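Side-chain contacts in kallistatin (Homo sapiens, PDB 6F4V), which inhibits tissue kallikrein as a serpin, forming a stable equimolar complex with the protease when its reactive site is cleaved: residues 29-33 with 34-38; 257-261 with 262-266. One frame throughout, in Å; residues are numbered along the deposited sequence.

Contact 1: 29-33 with 34-38; sequences IFFSP and LSISA
Ser32 ends the run from strand 29-31, its CA 5.3 Å from that of Ser35, and Ser32 O and Pro33 O accept from Ile36 N (3.2 Å) and Ser37 N (2.8 Å), the first turn of helix 33-44. Ser32 is the N-cap. With its hydroxyl trans to its own amide nitrogen (chi1 179°), OG faces the first turn and accepts from Ser35 N at 3.1 Å. The same OG is also hydrogen-bonded to the backbone of the second protein chain. On the flank of the turn, Ile36 CD1 touches Phe31 CD2 at 4.1 Å, the two side chains crossing at about a right angle, while Ile36 CG1 lies 3.6 Å from Ser32 O. Ser35 OG is spent elsewhere, hydrogen-bonded to Asn165 and Thr335. Every touching residue is buried, as expected for the serpin shutter region behind the large sheet. Phe31 meets the Phe16 ring of helix 6-23, Leu34 packs on helix 68-83, and Ile36 rests on His318 and Thr335 of strands 312-324 and 328-340, while strand 29-31 pairs antiparallel with a strand of the other protein chain, carrying the sheet across the interface.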
loop_
_atom_site.group_PDB
_atom_site.type_symbol
_atom_site.label_atom_id
_atom_site.label_comp_id
_atom_site.label_asym_id
_atom_site.label_seq_id
_atom_site.Cartn_x
_atom_site.Cartn_y
_atom_site.Cartn_z
ATOM N N ILE A 29 9.467 -7.009 -0.337
ATOM C CA ILE A 29 8.689 -5.976 0.335
ATOM C C ILE A 29 7.401 -5.783 -0.454
ATOM O O ILE A 29 7.427 -5.725 -1.677
ATOM C CB ILE A 29 9.447 -4.633 0.396
ATOM C CG1 ILE A 29 10.728 -4.778 1.244
ATOM C CG2 ILE A 29 8.569 -3.494 0.899
ATOM C CD1 ILE A 29 11.700 -3.626 1.054
ATOM N N PHE A 30 6.280 -5.682 0.251
ATOM C CA PHE A 30 5.042 -5.304 -0.419
ATOM C C PHE A 30 4.051 -4.734 0.553
ATOM O O PHE A 30 3.698 -5.376 1.518
ATOM C CB PHE A 30 4.405 -6.472 -1.233
ATOM C CG PHE A 30 3.385 -5.993 -2.216
ATOM C CD1 PHE A 30 3.780 -5.236 -3.336
ATOM C CD2 PHE A 30 2.039 -6.219 -2.006
ATOM C CE1 PHE A 30 2.827 -4.752 -4.226
ATOM C CE2 PHE A 30 1.090 -5.699 -2.885
ATOM C CZ PHE A 30 1.493 -4.979 -3.994
ATOM N N PHE A 31 3.592 -3.512 0.285
ATOM C CA PHE A 31 2.584 -2.897 1.134
ATOM C C PHE A 31 1.735 -1.920 0.359
ATOM O O PHE A 31 2.079 -1.536 -0.746
ATOM C CB PHE A 31 3.240 -2.196 2.346
ATOM C CG PHE A 31 4.013 -0.962 2.002
ATOM C CD1 PHE A 31 5.255 -1.054 1.416
ATOM C CD2 PHE A 31 3.514 0.280 2.293
ATOM C CE1 PHE A 31 5.979 0.075 1.077
ATOM C CE2 PHE A 31 4.261 1.419 1.993
ATOM C CZ PHE A 31 5.453 1.296 1.318
ATOM N N SER A 32 0.603 -1.550 0.945
ATOM C CA SER A 32 -0.191 -0.453 0.450
ATOM C C SER A 32 -0.030 0.820 1.286
ATOM O O SER A 32 -0.596 0.915 2.364
ATOM C CB SER A 32 -1.659 -0.799 0.408
ATOM O OG SER A 32 -2.378 0.325 -0.054
ATOM N N PRO A 33 0.687 1.813 0.750
ATOM C CA PRO A 33 0.817 3.070 1.511
ATOM C C PRO A 33 -0.526 3.756 1.687
ATOM O O PRO A 33 -0.800 4.285 2.767
ATOM C CB PRO A 33 1.743 3.933 0.658
ATOM C CG PRO A 33 2.097 3.168 -0.558
ATOM C CD PRO A 33 1.486 1.811 -0.488
ATOM N N LEU A 34 -1.377 3.699 0.663
ATOM C CA LEU A 34 -2.693 4.299 0.741
ATOM C C LEU A 34 -3.519 3.712 1.882
ATOM O O LEU A 34 -4.154 4.436 2.643
ATOM C CB LEU A 34 -3.416 4.179 -0.619
ATOM C CG LEU A 34 -4.828 4.766 -0.555
ATOM C CD1 LEU A 34 -4.766 6.241 -0.209
ATOM C CD2 LEU A 34 -5.566 4.557 -1.817
ATOM N N SER A 35 -3.486 2.397 2.035
ATOM C CA SER A 35 -4.221 1.763 3.119
ATOM C C SER A 35 -3.729 2.243 4.482
ATOM O O SER A 35 -4.542 2.599 5.359
ATOM C CB SER A 35 -4.083 0.252 3.049
ATOM O OG SER A 35 -4.601 -0.358 4.215
ATOM N N ILE A 36 -2.418 2.290 4.646
ATOM C CA ILE A 36 -1.882 2.773 5.913
ATOM C C ILE A 36 -2.274 4.227 6.171
ATOM O O ILE A 36 -2.751 4.547 7.281
ATOM C CB ILE A 36 -0.348 2.572 6.037
ATOM C CG1 ILE A 36 0.025 1.077 5.904
ATOM C CG2 ILE A 36 0.139 3.161 7.343
ATOM C CD1 ILE A 36 1.527 0.837 5.779
ATOM N N SER A 37 -2.054 5.095 5.182
ATOM C CA SER A 37 -2.390 6.533 5.296
ATOM C C SER A 37 -3.864 6.754 5.655
ATOM O O SER A 37 -4.198 7.518 6.586
ATOM C CB SER A 37 -2.031 7.267 4.002
ATOM O OG SER A 37 -0.636 7.282 3.831
ATOM N N ALA A 38 -4.762 6.111 4.911
ATOM C CA ALA A 38 -6.190 6.242 5.169
ATOM C C ALA A 38 -6.628 5.700 6.530
ATOM O O ALA A 38 -7.498 6.299 7.166
ATOM C CB ALA A 38 -7.014 5.582 4.064
#

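Contact 2: 257-261 with 262-266; sequences NLLRK and RNFYK. With Z9L (methyl 2,3,6-tri-O-sulfo-alpha-D-glucopyranoside), chain C.
The turn linking helix 249-258 to strand 265-267, where Phe264 folds back onto Leu258 and Leu259, forms one wall of the glycan pocket. Its closing bond runs from Phe264 N to Lys261 O, 2.9 Å long with an N-H...O angle of 166°, and Tyr265 N follows by bonding to Arg262 O, so two successive i to i+3 bonds define a short 3-10 turn. Phe264 CG stands opposite its own carbonyl carbon (chi1 -67°), which brings the ring back to the helix end: CD2 lies 3.2 Å from Leu258 O, obliquely to the ring. Leu259 CD2 meets Phe264 CB at 3.7 Å, the two side chains crossing nearly perpendicularly. Asn263 CG lies between its backbone N and carbonyl carbon (chi1 81°), which carries the amide over the Phe264 ring; OD1 sits 3.5 Å above the ring plane, over its centre, and ND2 is 3.4 Å from Lys261 CB. On the strand side, Lys266 NZ donates to Asn263 O at 3.0 Å. The bound sugar, methyl 2,3,6-tri-O-sulfo-alpha-D-glucopyranoside, turns one sulfate to this wall, with O7 3.6 Å from Leu258 CD1 and O15 3.8 Å from Phe264 CZ, distances of van der Waals packing. The sugar is also hydrogen-bonded to Arg213 N and Arg254 NH2. Replacing Phe264 with an alanine would probably open a gap between the helix end and the sulfate, leaving the Asn263 amide without the ring beneath it and freer to turn. Leu210 of strand 206-211 packs against Leu258, Leu259 and Phe264 together. The helix end and the turn before strand 265-267 thus line part of a sulfated-glycan site, consistent with the heparin-binding surface of this serpin.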
loop_
_atom_site.group_PDB
_atom_site.type_symbol
_atom_site.label_atom_id
_atom_site.label_comp_id
_atom_site.label_asym_id
_atom_site.label_seq_id
_atom_site.Cartn_x
_atom_site.Cartn_y
_atom_site.Cartn_z
ATOM N N ASN A 257 7.332 11.612 -16.140
ATOM C CA ASN A 257 7.374 12.686 -17.144
ATOM C C ASN A 257 8.264 12.360 -18.334
ATOM O O ASN A 257 7.883 12.667 -19.481
ATOM C CB ASN A 257 7.709 14.040 -16.497
ATOM C CG ASN A 257 6.564 14.551 -15.641
ATOM O OD1 ASN A 257 5.402 14.185 -15.874
ATOM N ND2 ASN A 257 6.871 15.397 -14.652
ATOM N N LEU A 258 9.376 11.660 -18.103
ATOM C CA LEU A 258 10.170 11.155 -19.199
ATOM C C LEU A 258 9.342 10.206 -20.046
ATOM O O LEU A 258 9.374 10.294 -21.300
ATOM C CB LEU A 258 11.422 10.434 -18.708
ATOM C CG LEU A 258 12.464 11.374 -18.091
ATOM C CD1 LEU A 258 13.493 10.571 -17.321
ATOM C CD2 LEU A 258 13.104 12.239 -19.194
ATOM N N LEU A 259 8.533 9.368 -19.390
ATOM C CA LEU A 259 7.713 8.420 -20.126
ATOM C C LEU A 259 6.391 9.009 -20.650
ATOM O O LEU A 259 5.448 8.282 -20.883
ATOM C CB LEU A 259 7.465 7.173 -19.298
ATOM C CG LEU A 259 8.743 6.412 -19.000
ATOM C CD1 LEU A 259 8.465 5.272 -18.032
ATOM C CD2 LEU A 259 9.459 5.893 -20.250
ATOM N N ARG A 260 6.315 10.311 -20.801
ATOM C CA ARG A 260 5.205 10.957 -21.513
ATOM C C ARG A 260 5.650 11.432 -22.899
ATOM O O ARG A 260 4.855 12.074 -23.587
ATOM C CB ARG A 260 4.686 12.139 -20.707
ATOM C CG ARG A 260 3.932 11.716 -19.465
ATOM C CD ARG A 260 3.571 12.910 -18.603
ATOM N NE ARG A 260 2.434 13.680 -19.128
ATOM C CZ ARG A 260 2.500 14.879 -19.737
ATOM N NH1 ARG A 260 3.659 15.509 -19.965
ATOM N NH2 ARG A 260 1.382 15.459 -20.156
ATOM N N LYS A 261 6.906 11.155 -23.284
ATOM C CA LYS A 261 7.469 11.587 -24.568
ATOM C C LYS A 261 7.558 10.369 -25.426
ATOM O O LYS A 261 8.145 9.357 -25.019
ATOM C CB LYS A 261 8.873 12.162 -24.416
ATOM C CG LYS A 261 8.978 13.421 -23.571
ATOM C CD LYS A 261 8.936 14.679 -24.429
ATOM C CE LYS A 261 9.499 15.897 -23.703
ATOM N NZ LYS A 261 8.445 16.570 -22.897
ATOM N N ARG A 262 7.013 10.473 -26.644
ATOM C CA ARG A 262 6.869 9.324 -27.502
ATOM C C ARG A 262 8.173 8.702 -27.950
ATOM O O ARG A 262 8.179 7.547 -28.299
ATOM C CB ARG A 262 5.976 9.645 -28.735
ATOM C CG ARG A 262 4.863 8.630 -28.967
ATOM C CD ARG A 262 4.789 8.102 -30.403
ATOM N NE ARG A 262 5.355 9.011 -31.429
ATOM C CZ ARG A 262 4.684 9.811 -32.272
ATOM N NH1 ARG A 262 3.348 9.895 -32.309
ATOM N NH2 ARG A 262 5.390 10.552 -33.117
ATOM N N ASN A 263 9.296 9.404 -27.877
ATOM C CA ASN A 263 10.582 8.736 -28.108
ATOM C C ASN A 263 10.927 7.633 -27.098
ATOM O O ASN A 263 11.829 6.841 -27.356
ATOM C CB ASN A 263 11.736 9.721 -28.239
ATOM C CG ASN A 263 12.250 10.187 -26.932
ATOM O OD1 ASN A 263 13.305 9.722 -26.468
ATOM N ND2 ASN A 263 11.516 11.105 -26.297
ATOM N N PHE A 264 10.199 7.556 -25.975
ATOM C CA PHE A 264 10.349 6.429 -25.051
ATOM C C PHE A 264 9.270 5.357 -25.222
ATOM O O PHE A 264 9.144 4.466 -24.394
ATOM C CB PHE A 264 10.457 6.960 -23.612
ATOM C CG PHE A 264 11.717 7.748 -23.369
ATOM C CD1 PHE A 264 12.945 7.104 -23.314
ATOM C CD2 PHE A 264 11.686 9.118 -23.206
ATOM C CE1 PHE A 264 14.123 7.827 -23.107
ATOM C CE2 PHE A 264 12.853 9.849 -23.001
ATOM C CZ PHE A 264 14.075 9.200 -22.940
ATOM N N TYR A 265 8.528 5.405 -26.332
ATOM C CA TYR A 265 7.543 4.389 -26.670
ATOM C C TYR A 265 8.091 3.631 -27.857
ATOM O O TYR A 265 8.063 4.129 -28.978
ATOM C CB TYR A 265 6.208 5.044 -26.971
ATOM C CG TYR A 265 5.053 4.113 -27.214
ATOM C CD1 TYR A 265 4.487 3.389 -26.162
ATOM C CD2 TYR A 265 4.472 3.993 -28.492
ATOM C CE1 TYR A 265 3.403 2.549 -26.368
ATOM C CE2 TYR A 265 3.381 3.156 -28.711
ATOM C CZ TYR A 265 2.851 2.436 -27.638
ATOM O OH TYR A 265 1.785 1.609 -27.827
ATOM N N LYS A 266 8.633 2.450 -27.591
ATOM C CA LYS A 266 9.373 1.673 -28.583
ATOM C C LYS A 266 8.980 0.214 -28.493
ATOM O O LYS A 266 8.471 -0.243 -27.452
ATOM C CB LYS A 266 10.879 1.783 -28.342
ATOM C CG LYS A 266 11.469 3.188 -28.471
ATOM C CD LYS A 266 11.494 3.638 -29.932
ATOM C CE LYS A 266 11.965 5.081 -30.084
ATOM N NZ LYS A 266 13.293 5.270 -29.441
HETATM O O4 Z9L C . 19.463 15.304 -21.048
HETATM C C4 Z9L C . 20.530 14.309 -21.012
HETATM C C5 Z9L C . 20.330 13.182 -19.990
HETATM O O5 Z9L C . 21.472 12.262 -20.060
HETATM C C6 Z9L C . 19.085 12.373 -20.208
HETATM O O6 Z9L C . 19.112 11.244 -19.367
HETATM S S1 Z9L C . 17.619 10.579 -19.053
HETATM O O7 Z9L C . 16.802 11.703 -18.137
HETATM O O11 Z9L C . 17.806 9.171 -18.222
HETATM O O15 Z9L C . 16.828 10.322 -20.494
HETATM C C3 Z9L C . 21.766 15.070 -20.613
HETATM O O3 Z9L C . 22.082 15.952 -21.733
HETATM S S2 Z9L C . 22.407 17.524 -21.328
HETATM O O8 Z9L C . 22.731 18.383 -22.706
HETATM O O9 Z9L C . 23.734 17.563 -20.318
HETATM O O10 Z9L C . 21.104 18.169 -20.542
HETATM C C2 Z9L C . 22.993 14.293 -20.225
HETATM O O2 Z9L C . 23.869 14.130 -21.362
HETATM S S3 Z9L C . 25.528 14.135 -21.135
HETATM O O12 Z9L C . 26.198 14.298 -22.646
HETATM O O13 Z9L C . 26.024 12.700 -20.490
HETATM O O14 Z9L C . 26.024 15.386 -20.150
HETATM C C1 Z9L C . 22.747 12.899 -19.612
HETATM O O1 Z9L C . 22.733 13.003 -18.240
HETATM C C7 Z9L C . 23.020 11.819 -17.484
#

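Following the chain, contact 1 comes early, where strand 29-31 runs straight into helix 33-44, and contact 2 comes late, where helix 249-258 gives way to strand 265-267. Each closes a local turn within one continuous run of ten residues; contact 1 is complete before contact 2 opens, so they neither nest nor cross. Their centres are 28 Å apart and their nearest atoms about 18 Å, without touching. Contact 1 lies about 2 Å from the chain centre, packing helix 33-44 among helices 6-23 and 68-83 and against strands 312-324 and 328-340 of the large central sheet. Contact 2, about 28 Å from that centre, joins a surface helix to the edge of the sheet holding strand 206-211.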